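Local coordinates for lipid binding protein (Grifola frondosa, PDB 5H0Q) that binds membrane domains containing sphingomyelin and cholesterol, and has a beta-sandwich fold that probably resembles that of the actinoporins, at residues A53-G58 against E191-V196; V65-G70 against I94-W99; I77-R82 against H153-G158; Q143-V148 against D168-Q173. All blocks are in the same frame, centred on the assembly; numbering follows the deposited sequence.

Contact 1: A53-G58 against E191-V196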
loop_
_atom_site.group_PDB
_atom_site.type_symbol
_atom_site.label_atom_id
_atom_site.label_comp_id
_atom_site.label_asym_id
_atom_site.label_seq_id
_atom_site.Cartn_x
_atom_site.Cartn_y
_atom_site.Cartn_z
ATOM N N ALA A 53 -18.756 2.957 -3.537
ATOM C CA ALA A 53 -20.193 3.175 -3.558
ATOM C C ALA A 53 -20.612 4.150 -2.467
ATOM O O ALA A 53 -21.473 5.009 -2.690
ATOM C CB ALA A 53 -20.926 1.840 -3.402
ATOM N N GLU A 54 -20.013 4.035 -1.283
ATOM C CA GLU A 54 -20.360 4.929 -0.179
ATOM C C GLU A 54 -19.891 6.359 -0.447
ATOM O O GLU A 54 -20.584 7.321 -0.095
ATOM C CB GLU A 54 -19.749 4.391 1.117
ATOM C CG GLU A 54 -19.964 5.255 2.344
ATOM C CD GLU A 54 -19.188 4.750 3.547
ATOM O OE1 GLU A 54 -18.094 4.176 3.354
ATOM O OE2 GLU A 54 -19.671 4.925 4.684
ATOM N N TYR A 55 -18.729 6.526 -1.081
ATOM C CA TYR A 55 -18.239 7.868 -1.359
ATOM C C TYR A 55 -19.010 8.515 -2.505
ATOM O O TYR A 55 -19.410 9.677 -2.408
ATOM C CB TYR A 55 -16.747 7.841 -1.679
ATOM C CG TYR A 55 -16.227 9.197 -2.122
ATOM C CD1 TYR A 55 -16.086 10.234 -1.207
ATOM C CD2 TYR A 55 -15.890 9.444 -3.445
ATOM C CE1 TYR A 55 -15.634 11.477 -1.591
ATOM C CE2 TYR A 55 -15.433 10.697 -3.842
ATOM C CZ TYR A 55 -15.304 11.699 -2.902
ATOM O OH TYR A 55 -14.876 12.946 -3.279
ATOM N N GLY A 56 -19.218 7.786 -3.601
ATOM C CA GLY A 56 -19.920 8.325 -4.750
ATOM C C GLY A 56 -19.029 9.061 -5.731
ATOM O O GLY A 56 -17.901 8.639 -6.021
ATOM N N VAL A 57 -19.518 10.185 -6.214
ATOM C CA VAL A 57 -18.854 10.950 -7.257
ATOM C C VAL A 57 -17.985 12.022 -6.618
ATOM O O VAL A 57 -18.458 12.795 -5.776
ATOM C CB VAL A 57 -19.889 11.581 -8.199
ATOM C CG1 VAL A 57 -19.202 12.508 -9.223
ATOM C CG2 VAL A 57 -20.668 10.501 -8.886
ATOM N N GLY A 58 -16.724 12.093 -7.038
ATOM C CA GLY A 58 -15.833 13.105 -6.513
ATOM C C GLY A 58 -14.426 12.801 -6.979
ATOM O O GLY A 58 -14.243 12.461 -8.149
ATOM N N GLU A 191 -8.577 7.518 -13.221
ATOM C CA GLU A 191 -9.943 8.025 -13.158
ATOM C C GLU A 191 -10.125 8.773 -11.845
ATOM O O GLU A 191 -9.306 8.668 -10.919
ATOM C CB GLU A 191 -10.962 6.891 -13.300
ATOM C CG GLU A 191 -10.841 5.785 -12.272
ATOM C CD GLU A 191 -11.928 4.732 -12.412
ATOM O OE1 GLU A 191 -13.088 5.101 -12.700
ATOM O OE2 GLU A 191 -11.629 3.532 -12.236
ATOM N N THR A 192 -11.225 9.535 -11.774
ATOM C CA THR A 192 -11.458 10.388 -10.614
ATOM C C THR A 192 -11.631 9.577 -9.338
ATOM O O THR A 192 -11.201 10.017 -8.263
ATOM C CB THR A 192 -12.676 11.296 -10.826
ATOM O OG1 THR A 192 -13.854 10.524 -11.108
ATOM C CG2 THR A 192 -12.422 12.260 -11.968
ATOM N N THR A 193 -12.290 8.419 -9.415
ATOM C CA THR A 193 -12.425 7.539 -8.254
ATOM C C THR A 193 -11.667 6.255 -8.593
ATOM O O THR A 193 -12.221 5.319 -9.169
ATOM C CB THR A 193 -13.903 7.291 -7.887
ATOM O OG1 THR A 193 -14.658 6.968 -9.052
ATOM C CG2 THR A 193 -14.489 8.528 -7.316
ATOM N N ALA A 194 -10.382 6.222 -8.238
ATOM C CA ALA A 194 -9.444 5.246 -8.783
ATOM C C ALA A 194 -9.123 4.148 -7.780
ATOM O O ALA A 194 -8.897 4.419 -6.597
ATOM C CB ALA A 194 -8.144 5.926 -9.208
ATOM N N TYR A 195 -9.092 2.909 -8.265
ATOM C CA TYR A 195 -8.554 1.812 -7.472
ATOM C C TYR A 195 -7.045 1.925 -7.472
ATOM O O TYR A 195 -6.417 2.130 -8.523
ATOM C CB TYR A 195 -8.962 0.458 -8.043
ATOM C CG TYR A 195 -10.367 -0.002 -7.705
ATOM C CD1 TYR A 195 -10.633 -1.346 -7.483
ATOM C CD2 TYR A 195 -11.399 0.893 -7.604
ATOM C CE1 TYR A 195 -11.906 -1.785 -7.187
ATOM C CE2 TYR A 195 -12.691 0.461 -7.320
ATOM C CZ TYR A 195 -12.931 -0.873 -7.100
ATOM O OH TYR A 195 -14.207 -1.308 -6.808
ATOM N N VAL A 196 -6.454 1.751 -6.294
ATOM C CA VAL A 196 -5.004 1.757 -6.138
ATOM C C VAL A 196 -4.629 0.458 -5.450
ATOM O O VAL A 196 -5.327 0.027 -4.527
ATOM C CB VAL A 196 -4.545 2.973 -5.315
ATOM C CG1 VAL A 196 -3.047 2.893 -5.011
ATOM C CG2 VAL A 196 -4.862 4.226 -6.048
HETATM O O HOH W 1 -16.230 10.488 -9.854
#

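Contact 2: V65-G70 against I94-W99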
loop_
_atom_site.group_PDB
_atom_site.type_symbol
_atom_site.label_atom_id
_atom_site.label_comp_id
_atom_site.label_asym_id
_atom_site.label_seq_id
_atom_site.Cartn_x
_atom_site.Cartn_y
_atom_site.Cartn_z
ATOM N N VAL A 65 -3.718 -2.796 0.001
ATOM C CA VAL A 65 -2.295 -3.005 0.295
ATOM C C VAL A 65 -2.108 -4.469 0.638
ATOM O O VAL A 65 -2.780 -4.964 1.544
ATOM C CB VAL A 65 -1.850 -2.142 1.486
ATOM C CG1 VAL A 65 -0.387 -2.403 1.799
ATOM C CG2 VAL A 65 -2.148 -0.689 1.241
ATOM N N TYR A 66 -1.167 -5.152 -0.036
ATOM C CA TYR A 66 -0.860 -6.549 0.246
ATOM C C TYR A 66 0.581 -6.638 0.726
ATOM O O TYR A 66 1.496 -6.199 0.021
ATOM C CB TYR A 66 -1.046 -7.467 -0.970
ATOM C CG TYR A 66 -0.944 -8.925 -0.639
ATOM C CD1 TYR A 66 -1.807 -9.502 0.274
ATOM C CD2 TYR A 66 0.034 -9.732 -1.225
ATOM C CE1 TYR A 66 -1.740 -10.856 0.564
ATOM C CE2 TYR A 66 0.106 -11.076 -0.933
ATOM C CZ TYR A 66 -0.766 -11.622 -0.034
ATOM O OH TYR A 66 -0.732 -12.951 0.256
ATOM N N ASN A 67 0.778 -7.241 1.893
ATOM C CA ASN A 67 2.116 -7.449 2.457
ATOM C C ASN A 67 2.565 -8.868 2.161
ATOM O O ASN A 67 2.042 -9.823 2.742
ATOM C CB ASN A 67 2.114 -7.181 3.955
ATOM C CG ASN A 67 3.466 -7.492 4.595
ATOM O OD1 ASN A 67 4.456 -7.631 3.894
ATOM N ND2 ASN A 67 3.480 -7.656 5.901
ATOM N N ALA A 68 3.533 -9.003 1.249
ATOM C CA ALA A 68 4.186 -10.269 0.934
ATOM C C ALA A 68 5.685 -10.199 1.226
ATOM O O ALA A 68 6.467 -10.834 0.526
ATOM C CB ALA A 68 3.950 -10.649 -0.527
ATOM N N THR A 69 6.093 -9.417 2.234
ATOM C CA THR A 69 7.519 -9.280 2.544
ATOM C C THR A 69 8.077 -10.393 3.406
ATOM O O THR A 69 9.290 -10.397 3.659
ATOM C CB THR A 69 7.798 -7.981 3.268
ATOM O OG1 THR A 69 7.180 -8.006 4.556
ATOM C CG2 THR A 69 7.378 -6.790 2.458
ATOM N N GLY A 70 7.254 -11.298 3.873
ATOM C CA GLY A 70 7.679 -12.389 4.701
ATOM C C GLY A 70 7.669 -12.085 6.183
ATOM O O GLY A 70 8.014 -12.964 6.983
ATOM N N ILE A 94 0.103 -4.969 9.594
ATOM C CA ILE A 94 -0.354 -5.850 8.531
ATOM C C ILE A 94 0.580 -7.058 8.493
ATOM O O ILE A 94 1.782 -6.908 8.229
ATOM C CB ILE A 94 -0.375 -5.142 7.169
ATOM C CG1 ILE A 94 -1.143 -3.805 7.248
ATOM C CG2 ILE A 94 -0.966 -6.090 6.136
ATOM C CD1 ILE A 94 -0.974 -2.965 6.056
ATOM N N GLY A 95 0.054 -8.241 8.778
ATOM C CA GLY A 95 0.886 -9.425 8.711
ATOM C C GLY A 95 1.242 -9.796 7.286
ATOM O O GLY A 95 0.589 -9.393 6.315
ATOM N N ASN A 96 2.303 -10.599 7.155
ATOM C CA ASN A 96 2.611 -11.185 5.874
ATOM C C ASN A 96 1.390 -11.985 5.438
ATOM O O ASN A 96 0.806 -12.705 6.247
ATOM C CB ASN A 96 3.840 -12.077 6.028
ATOM C CG ASN A 96 4.295 -12.686 4.745
ATOM O OD1 ASN A 96 4.542 -11.992 3.769
ATOM N ND2 ASN A 96 4.427 -13.994 4.738
ATOM N N GLY A 97 1.013 -11.869 4.164
ATOM C CA GLY A 97 -0.177 -12.535 3.660
ATOM C C GLY A 97 -1.476 -11.816 3.932
ATOM O O GLY A 97 -2.539 -12.350 3.584
ATOM N N GLN A 98 -1.439 -10.640 4.535
ATOM C CA GLN A 98 -2.639 -9.883 4.833
ATOM C C GLN A 98 -2.754 -8.650 3.950
ATOM O O GLN A 98 -1.765 -8.118 3.440
ATOM C CB GLN A 98 -2.695 -9.488 6.308
ATOM C CG GLN A 98 -2.781 -10.716 7.186
ATOM C CD GLN A 98 -3.034 -10.394 8.622
ATOM O OE1 GLN A 98 -2.356 -9.565 9.196
ATOM N NE2 GLN A 98 -4.050 -11.022 9.211
ATOM N N TRP A 99 -4.006 -8.243 3.740
ATOM C CA TRP A 99 -4.396 -7.011 3.060
ATOM C C TRP A 99 -4.956 -5.998 4.050
ATOM O O TRP A 99 -5.585 -6.368 5.050
ATOM C CB TRP A 99 -5.532 -7.258 2.042
ATOM C CG TRP A 99 -5.265 -8.177 0.908
ATOM C CD1 TRP A 99 -5.350 -9.530 0.907
ATOM C CD2 TRP A 99 -4.888 -7.788 -0.414
ATOM N NE1 TRP A 99 -5.053 -10.019 -0.345
ATOM C CE2 TRP A 99 -4.758 -8.964 -1.170
ATOM C CE3 TRP A 99 -4.639 -6.550 -1.027
ATOM C CZ2 TRP A 99 -4.405 -8.948 -2.514
ATOM C CZ3 TRP A 99 -4.283 -6.535 -2.358
ATOM C CH2 TRP A 99 -4.167 -7.727 -3.082
HETATM O O HOH W 2 -3.080 -14.064 1.552
#

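Contact 3: I77-R82 against H153-G158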
loop_
_atom_site.group_PDB
_atom_site.type_symbol
_atom_site.label_atom_id
_atom_site.label_comp_id
_atom_site.label_asym_id
_atom_site.label_seq_id
_atom_site.Cartn_x
_atom_site.Cartn_y
_atom_site.Cartn_z
ATOM N N ILE A 77 3.833 6.425 9.331
ATOM C CA ILE A 77 3.427 7.773 8.960
ATOM C C ILE A 77 2.199 7.650 8.082
ATOM O O ILE A 77 2.135 6.770 7.215
ATOM C CB ILE A 77 4.527 8.519 8.184
ATOM C CG1 ILE A 77 5.785 8.649 9.028
ATOM C CG2 ILE A 77 4.049 9.885 7.766
ATOM C CD1 ILE A 77 7.013 9.120 8.248
ATOM N N GLU A 78 1.236 8.539 8.308
ATOM C CA GLU A 78 0.143 8.812 7.380
ATOM C C GLU A 78 0.126 10.311 7.148
ATOM O O GLU A 78 0.170 11.079 8.109
ATOM C CB GLU A 78 -1.209 8.396 7.946
ATOM C CG GLU A 78 -1.375 6.957 8.264
ATOM C CD GLU A 78 -2.687 6.710 8.980
ATOM O OE1 GLU A 78 -3.465 7.679 9.152
ATOM O OE2 GLU A 78 -2.937 5.554 9.376
ATOM N N GLU A 79 0.076 10.737 5.890
ATOM C CA GLU A 79 0.077 12.165 5.617
ATOM C C GLU A 79 -0.880 12.479 4.475
ATOM O O GLU A 79 -0.834 11.820 3.433
ATOM C CB GLU A 79 1.499 12.625 5.280
ATOM C CG GLU A 79 1.663 14.104 5.054
ATOM C CD GLU A 79 1.516 14.946 6.323
ATOM O OE1 GLU A 79 1.559 14.390 7.438
ATOM O OE2 GLU A 79 1.368 16.181 6.195
ATOM N N SER A 80 -1.746 13.473 4.687
ATOM C CA SER A 80 -2.594 14.045 3.637
ATOM C C SER A 80 -1.935 15.296 3.088
ATOM O O SER A 80 -1.753 16.275 3.821
ATOM C CB SER A 80 -3.983 14.418 4.154
ATOM O OG SER A 80 -4.682 13.290 4.613
ATOM N N PHE A 81 -1.630 15.287 1.797
ATOM C CA PHE A 81 -1.178 16.504 1.144
ATOM C C PHE A 81 -2.340 17.319 0.599
ATOM O O PHE A 81 -2.338 18.551 0.697
ATOM C CB PHE A 81 -0.203 16.165 0.013
ATOM C CG PHE A 81 0.981 15.350 0.451
ATOM C CD1 PHE A 81 1.868 15.846 1.378
ATOM C CD2 PHE A 81 1.217 14.097 -0.088
ATOM C CE1 PHE A 81 2.962 15.103 1.773
ATOM C CE2 PHE A 81 2.307 13.348 0.302
ATOM C CZ PHE A 81 3.183 13.854 1.233
ATOM N N ARG A 82 -3.329 16.644 0.014
ATOM C CA ARG A 82 -4.592 17.257 -0.387
ATOM C C ARG A 82 -5.678 16.262 -0.036
ATOM O O ARG A 82 -5.545 15.085 -0.360
ATOM C CB ARG A 82 -4.621 17.541 -1.892
ATOM C CG ARG A 82 -3.501 18.400 -2.371
ATOM C CD ARG A 82 -3.543 18.615 -3.867
ATOM N NE ARG A 82 -2.370 19.366 -4.284
ATOM C CZ ARG A 82 -1.353 18.880 -4.986
ATOM N NH1 ARG A 82 -1.341 17.633 -5.405
ATOM N NH2 ARG A 82 -0.328 19.661 -5.278
ATOM N N HIS A 153 13.789 7.442 6.739
ATOM C CA HIS A 153 14.118 8.276 5.586
ATOM C C HIS A 153 13.169 9.461 5.455
ATOM O O HIS A 153 13.589 10.561 5.077
ATOM C CB HIS A 153 14.087 7.419 4.326
ATOM C CG HIS A 153 14.575 8.120 3.100
ATOM N ND1 HIS A 153 13.776 8.948 2.346
ATOM C CD2 HIS A 153 15.782 8.101 2.491
ATOM C CE1 HIS A 153 14.473 9.416 1.325
ATOM N NE2 HIS A 153 15.690 8.913 1.387
ATOM N N TRP A 154 11.882 9.253 5.727
ATOM C CA TRP A 154 10.904 10.344 5.678
ATOM C C TRP A 154 10.678 10.783 7.111
ATOM O O TRP A 154 10.489 9.926 7.971
ATOM C CB TRP A 154 9.574 9.909 4.997
ATOM C CG TRP A 154 9.844 9.523 3.552
ATOM C CD1 TRP A 154 9.974 10.370 2.493
ATOM C CD2 TRP A 154 10.133 8.204 3.048
ATOM N NE1 TRP A 154 10.316 9.671 1.364
ATOM C CE2 TRP A 154 10.413 8.340 1.673
ATOM C CE3 TRP A 154 10.178 6.930 3.625
ATOM C CZ2 TRP A 154 10.742 7.254 0.868
ATOM C CZ3 TRP A 154 10.486 5.855 2.825
ATOM C CH2 TRP A 154 10.785 6.023 1.463
ATOM N N TRP A 155 10.666 12.083 7.402
ATOM C CA TRP A 155 10.774 13.169 6.436
ATOM C C TRP A 155 12.180 13.772 6.363
ATOM O O TRP A 155 12.418 14.689 5.597
ATOM C CB TRP A 155 9.769 14.274 6.791
ATOM C CG TRP A 155 8.369 13.780 6.853
ATOM C CD1 TRP A 155 7.603 13.600 7.968
ATOM C CD2 TRP A 155 7.564 13.380 5.747
ATOM N NE1 TRP A 155 6.372 13.104 7.622
ATOM C CE2 TRP A 155 6.323 12.962 6.262
ATOM C CE3 TRP A 155 7.776 13.325 4.369
ATOM C CZ2 TRP A 155 5.294 12.512 5.449
ATOM C CZ3 TRP A 155 6.756 12.869 3.564
ATOM C CH2 TRP A 155 5.532 12.466 4.103
ATOM N N LYS A 156 13.128 13.262 7.146
ATOM C CA LYS A 156 14.410 13.957 7.248
ATOM C C LYS A 156 15.159 13.969 5.913
ATOM O O LYS A 156 15.779 14.976 5.556
ATOM C CB LYS A 156 15.253 13.336 8.358
ATOM C CG LYS A 156 15.619 11.895 8.160
ATOM C CD LYS A 156 16.707 11.464 9.143
ATOM C CE LYS A 156 16.875 9.959 9.150
ATOM N NZ LYS A 156 17.989 9.525 10.011
ATOM N N ASN A 157 15.107 12.879 5.154
ATOM C CA ASN A 157 15.800 12.789 3.872
ATOM C C ASN A 157 14.880 13.009 2.681
ATOM O O ASN A 157 15.355 13.070 1.539
ATOM C CB ASN A 157 16.490 11.435 3.754
ATOM C CG ASN A 157 17.603 11.278 4.764
ATOM O OD1 ASN A 157 18.206 12.260 5.177
ATOM N ND2 ASN A 157 17.868 10.055 5.178
ATOM N N GLY A 158 13.585 13.145 2.921
ATOM C CA GLY A 158 12.627 13.477 1.890
ATOM C C GLY A 158 11.481 14.256 2.499
ATOM O O GLY A 158 10.611 13.680 3.157
#

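Contact 4: Q143-V148 against D168-Q173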
loop_
_atom_site.group_PDB
_atom_site.type_symbol
_atom_site.label_atom_id
_atom_site.label_comp_id
_atom_site.label_asym_id
_atom_site.label_seq_id
_atom_site.Cartn_x
_atom_site.Cartn_y
_atom_site.Cartn_z
ATOM N N GLN A 143 -1.798 9.341 -10.467
ATOM C CA GLN A 143 -0.399 8.986 -10.227
ATOM C C GLN A 143 -0.261 8.125 -8.983
ATOM O O GLN A 143 -1.028 8.258 -8.023
ATOM C CB GLN A 143 0.488 10.241 -10.071
ATOM C CG GLN A 143 0.455 11.185 -11.278
ATOM C CD GLN A 143 0.976 10.539 -12.543
ATOM O OE1 GLN A 143 1.925 9.750 -12.512
ATOM N NE2 GLN A 143 0.369 10.881 -13.670
ATOM N N VAL A 144 0.780 7.280 -8.979
ATOM C CA VAL A 144 1.114 6.435 -7.840
ATOM C C VAL A 144 2.635 6.371 -7.734
ATOM O O VAL A 144 3.338 6.480 -8.738
ATOM C CB VAL A 144 0.505 5.026 -7.981
ATOM C CG1 VAL A 144 1.121 4.302 -9.146
ATOM C CG2 VAL A 144 0.634 4.237 -6.714
ATOM N N LEU A 145 3.137 6.192 -6.506
ATOM C CA LEU A 145 4.577 6.226 -6.271
ATOM C C LEU A 145 4.928 5.367 -5.075
ATOM O O LEU A 145 4.341 5.537 -4.001
ATOM C CB LEU A 145 5.037 7.651 -6.008
ATOM C CG LEU A 145 6.532 7.835 -5.712
ATOM C CD1 LEU A 145 7.317 7.576 -6.964
ATOM C CD2 LEU A 145 6.775 9.214 -5.162
ATOM N N VAL A 146 5.909 4.477 -5.238
ATOM C CA VAL A 146 6.446 3.735 -4.106
ATOM C C VAL A 146 7.947 3.986 -4.040
ATOM O O VAL A 146 8.610 4.155 -5.064
ATOM C CB VAL A 146 6.162 2.219 -4.163
ATOM C CG1 VAL A 146 4.679 1.962 -4.027
ATOM C CG2 VAL A 146 6.691 1.641 -5.465
ATOM N N GLU A 147 8.467 4.032 -2.821
ATOM C CA GLU A 147 9.915 4.072 -2.587
ATOM C C GLU A 147 10.232 3.224 -1.375
ATOM O O GLU A 147 9.582 3.373 -0.336
ATOM C CB GLU A 147 10.427 5.485 -2.350
ATOM C CG GLU A 147 10.477 6.316 -3.603
ATOM C CD GLU A 147 11.126 7.685 -3.408
ATOM O OE1 GLU A 147 11.527 8.010 -2.272
ATOM O OE2 GLU A 147 11.186 8.441 -4.402
ATOM N N VAL A 148 11.231 2.354 -1.500
ATOM C CA VAL A 148 11.759 1.601 -0.370
ATOM C C VAL A 148 13.073 2.261 0.018
ATOM O O VAL A 148 13.932 2.459 -0.837
ATOM C CB VAL A 148 11.987 0.117 -0.709
ATOM C CG1 VAL A 148 12.322 -0.670 0.554
ATOM C CG2 VAL A 148 10.775 -0.497 -1.393
ATOM N N ASP A 168 3.339 15.090 -7.921
ATOM C CA ASP A 168 2.705 15.961 -8.908
ATOM C C ASP A 168 3.349 15.832 -10.275
ATOM O O ASP A 168 2.669 16.010 -11.297
ATOM C CB ASP A 168 2.764 17.422 -8.460
ATOM C CG ASP A 168 1.822 17.719 -7.314
ATOM O OD1 ASP A 168 1.900 18.832 -6.755
ATOM O OD2 ASP A 168 1.008 16.834 -6.974
ATOM N N THR A 169 4.651 15.542 -10.319
ATOM C CA THR A 169 5.367 15.468 -11.578
ATOM C C THR A 169 5.556 14.042 -12.060
ATOM O O THR A 169 6.171 13.833 -13.106
ATOM C CB THR A 169 6.723 16.173 -11.458
ATOM O OG1 THR A 169 7.562 15.501 -10.509
ATOM C CG2 THR A 169 6.528 17.626 -11.033
ATOM N N HIS A 170 5.034 13.065 -11.337
ATOM C CA HIS A 170 5.096 11.681 -11.780
ATOM C C HIS A 170 4.386 11.548 -13.125
ATOM O O HIS A 170 3.482 12.326 -13.465
ATOM C CB HIS A 170 4.453 10.773 -10.717
ATOM C CG HIS A 170 4.877 9.342 -10.785
ATOM N ND1 HIS A 170 4.095 8.353 -11.341
ATOM C CD2 HIS A 170 6.000 8.729 -10.344
ATOM C CE1 HIS A 170 4.721 7.193 -11.248
ATOM N NE2 HIS A 170 5.876 7.392 -10.639
ATOM N N ASN A 171 4.794 10.544 -13.905
ATOM C CA ASN A 171 4.205 10.310 -15.221
ATOM C C ASN A 171 4.036 8.806 -15.424
ATOM O O ASN A 171 4.649 8.197 -16.297
ATOM C CB ASN A 171 5.048 10.922 -16.338
ATOM C CG ASN A 171 4.422 10.725 -17.715
ATOM O OD1 ASN A 171 3.200 10.601 -17.847
ATOM N ND2 ASN A 171 5.260 10.682 -18.744
ATOM N N GLY A 172 3.191 8.194 -14.599
ATOM C CA GLY A 172 2.919 6.779 -14.738
ATOM C C GLY A 172 1.891 6.277 -13.747
ATOM O O GLY A 172 1.840 6.747 -12.608
ATOM N N GLN A 173 1.082 5.311 -14.169
ATOM C CA GLN A 173 0.092 4.688 -13.298
ATOM C C GLN A 173 0.620 3.399 -12.682
ATOM O O GLN A 173 -0.149 2.649 -12.082
ATOM C CB GLN A 173 -1.197 4.435 -14.085
ATOM C CG GLN A 173 -1.920 5.726 -14.510
ATOM C CD GLN A 173 -1.110 6.594 -15.449
ATOM O OE1 GLN A 173 -0.762 6.171 -16.545
ATOM N NE2 GLN A 173 -0.828 7.824 -15.038
HETATM O O HOH W 3 0.723 10.044 -16.596
#

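Contact 1: A53-G58 against E191-V196
Tyr55, Gly56 and Gly58 meet Thr193, and Gly58 also Thr192, in a small surface contact of van der Waals touches and one water bridge, where helix 41-55 ends beside the start of strand 193-201. In this beta-sandwich, helix 41-55 lies against one sheet; the chain leaving it runs into strand 60-68, the parallel neighbour of strand 193-201. Gly56 ends the helix: with phi 87° it is the first residue outside helical geometry, and the chain leaves the helix there on its way to strand 60-68.

Most of the touching on the strand side is done by one methyl group. In Thr193 a chi1 of 47° places OG1 between the backbone N and the carbonyl carbon and swings CG2 opposite that carbon. CG2 thus approaches Gly56 O at 3.7 Å, and it lies at the edge of the Tyr55 ring, 4.2 Å from CE2. The phenol continues past this methyl, and its OH is hydrogen-bonded to Val59 N, so the last helical side chain folds over the turn that follows it. Its OH also packs 3.4 Å from Gly58 CA.

No direct hydrogen bond joins the two segments. Cys60 takes up Thr192 and Ala194 through backbone bonds, and the Tyr195 side chain rests on helix 41-55 at Gln48, Ala49 and Lys52. At the outer end Gly58 O comes within 3.3 Å of Thr192 CB, while one water accepts from Gly58 N at 3.3 Å and is hydrogen-bonded to Thr192 OG1 at 2.7 Å.

Contact 2: V65-G70 against I94-W99
Asn67 OD1 accepts two hydrogen bonds, from Thr69 N at 2.9 Å and from Thr69 OG1 in the carbonyl plane at 2.8 Å, while the same amide reaches across to Ile94. The first bond makes an Asx turn, and together they fix the rotation of the amide so that ND2 meets Ile94 O at 3.0 Å, from above the plane of that carbonyl; ND2 also donates to Gly71 O.

Two backbone bonds join the segments at Asn67: its N gives a nearly straight bond to Gln98 O (176°), and its O receives Gly97 N at 2.7 Å. Residues 95 to 98 form a type II turn with Gly97 at its third position. Asn96, its CG trans to the backbone N (chi1 -177°), extends its amide to Gly70, whose N donates to OD1 at 2.8 Å, from well above the carbonyl plane.

Tyr66 and Trp99 form the antiparallel non-hydrogen-bonded pair. Tyr66 CB lies squarely over the indole six-membered ring, a CH-pi contact of 3.6 Å to its centroid, while the phenol is tilted 38° from the five-membered ring.

Helix 26-35 covers this buried corner through Ala33 O, which bonds to Tyr66 OH, and Met29 O, which accepts from Asn96 ND2, as does Ile7 O of the N-terminal part; strand 60-68 runs between strands 99-105 and 193-201.

Contact 3: I77-R82 against H153-G158
The indole of Trp155 is the bump of this contact, pushed into a shallow hollow formed by Ile77, Glu79 and Phe81 along strand 73-80 and the corner after it. Ile77 forms one wall. Its extended chain, with chi2 168°, carries CD1 out over a face of the indole, 4.0 Å above the ring plane and toward the rim; Trp154 CB lies over a face of the same ring. The other branch, CG2, reaches the benzo part, 3.7 Å from Trp155 CZ2.

Glu79 lines the hollow beside Ile77 with its aliphatic stem, CB coming 3.8 Å from Trp155 CZ2, while the carboxylate bends off at chi2. At the far end the tip of Phe81 comes to meet the indole, CZ 4.0 Å from CH2. Phe81 stands where the chain turns a corner, in a classic beta bulge: it and Arg82 both face Ala115.

The peptide bond between Trp154 and Trp155 is cis; Trp155 enters the hollow, while the Trp154 ring leads away to Phe129. Trp154 O lies 3.6 Å from Ile77 CD1.

No hydrogen bond crosses between the segments. The Glu79 carboxylate, turned off the indole, has hydrogen-bond partners close by and a long, weak ion pair with Lys160. Between these two segments the short, weakly bonded helical turn at 153-156 is therefore held to the sheet by shape and dispersion.

Contact 4: Q143-V148 against D168-Q173
Gln143 OE1 is the tight centre of this contact, accepting from both His170 ND1 at 2.8 Å and Gly172 N at 2.9 Å. The Gly172 bond is almost straight (178°) and uses a lone pair; the histidine offers its N-H in the ring plane, with the amide turned 60° against the ring. A bend at chi2 (-62°) turns the glutamine so that OE1 meets both donors. Val144 O presses over one face of the imidazole, 3.0 Å from CE1, and Leu145 CD1 packs 3.8 Å from CD2. Val144 N is buried here without a partner, although Gly172 O lies 3.8 Å from it.

The outer side is looser and bridged by a water. It accepts from Gln143 NE2 and Gln173 NE2, both at 3.1 Å, and donates to Asn171 OD1; Gln173 NE2 also bonds directly to Ser142 O.

Strand 143-150 is the last of the five-stranded antiparallel sheet, paired with strand 126-134. Leu145 faces Met163 and Leu167 of helix 160-169, whereas Val144 and Val146 turn to strand 182-188 of the other sheet, and the loop after the helix runs on into strand 174-179.

Overall arrangement
Contact 2 is buried throughout and contact 4 partly so; contacts 1 and 3 lie at the surface. Contacts 1 and 2 share the mixed sheet, through neighbouring strands 193-201 and 60-68, with centres about 24 Å apart. Contacts 3 and 4 belong to the antiparallel sheet and its covering helices, and are joined directly by the Arg82-Asp168 salt bridge. Val196 of contact 1 packs on Val144 of contact 4, a touch between the two sheets. Chemistry follows place: the buried contact 2 is rich in backbone and amide hydrogen bonds, contact 4 concentrates its bonds on one glutamine oxygen, contact 1 combines van der Waals touches with one water bridge, and contact 3 is almost wholly apolar.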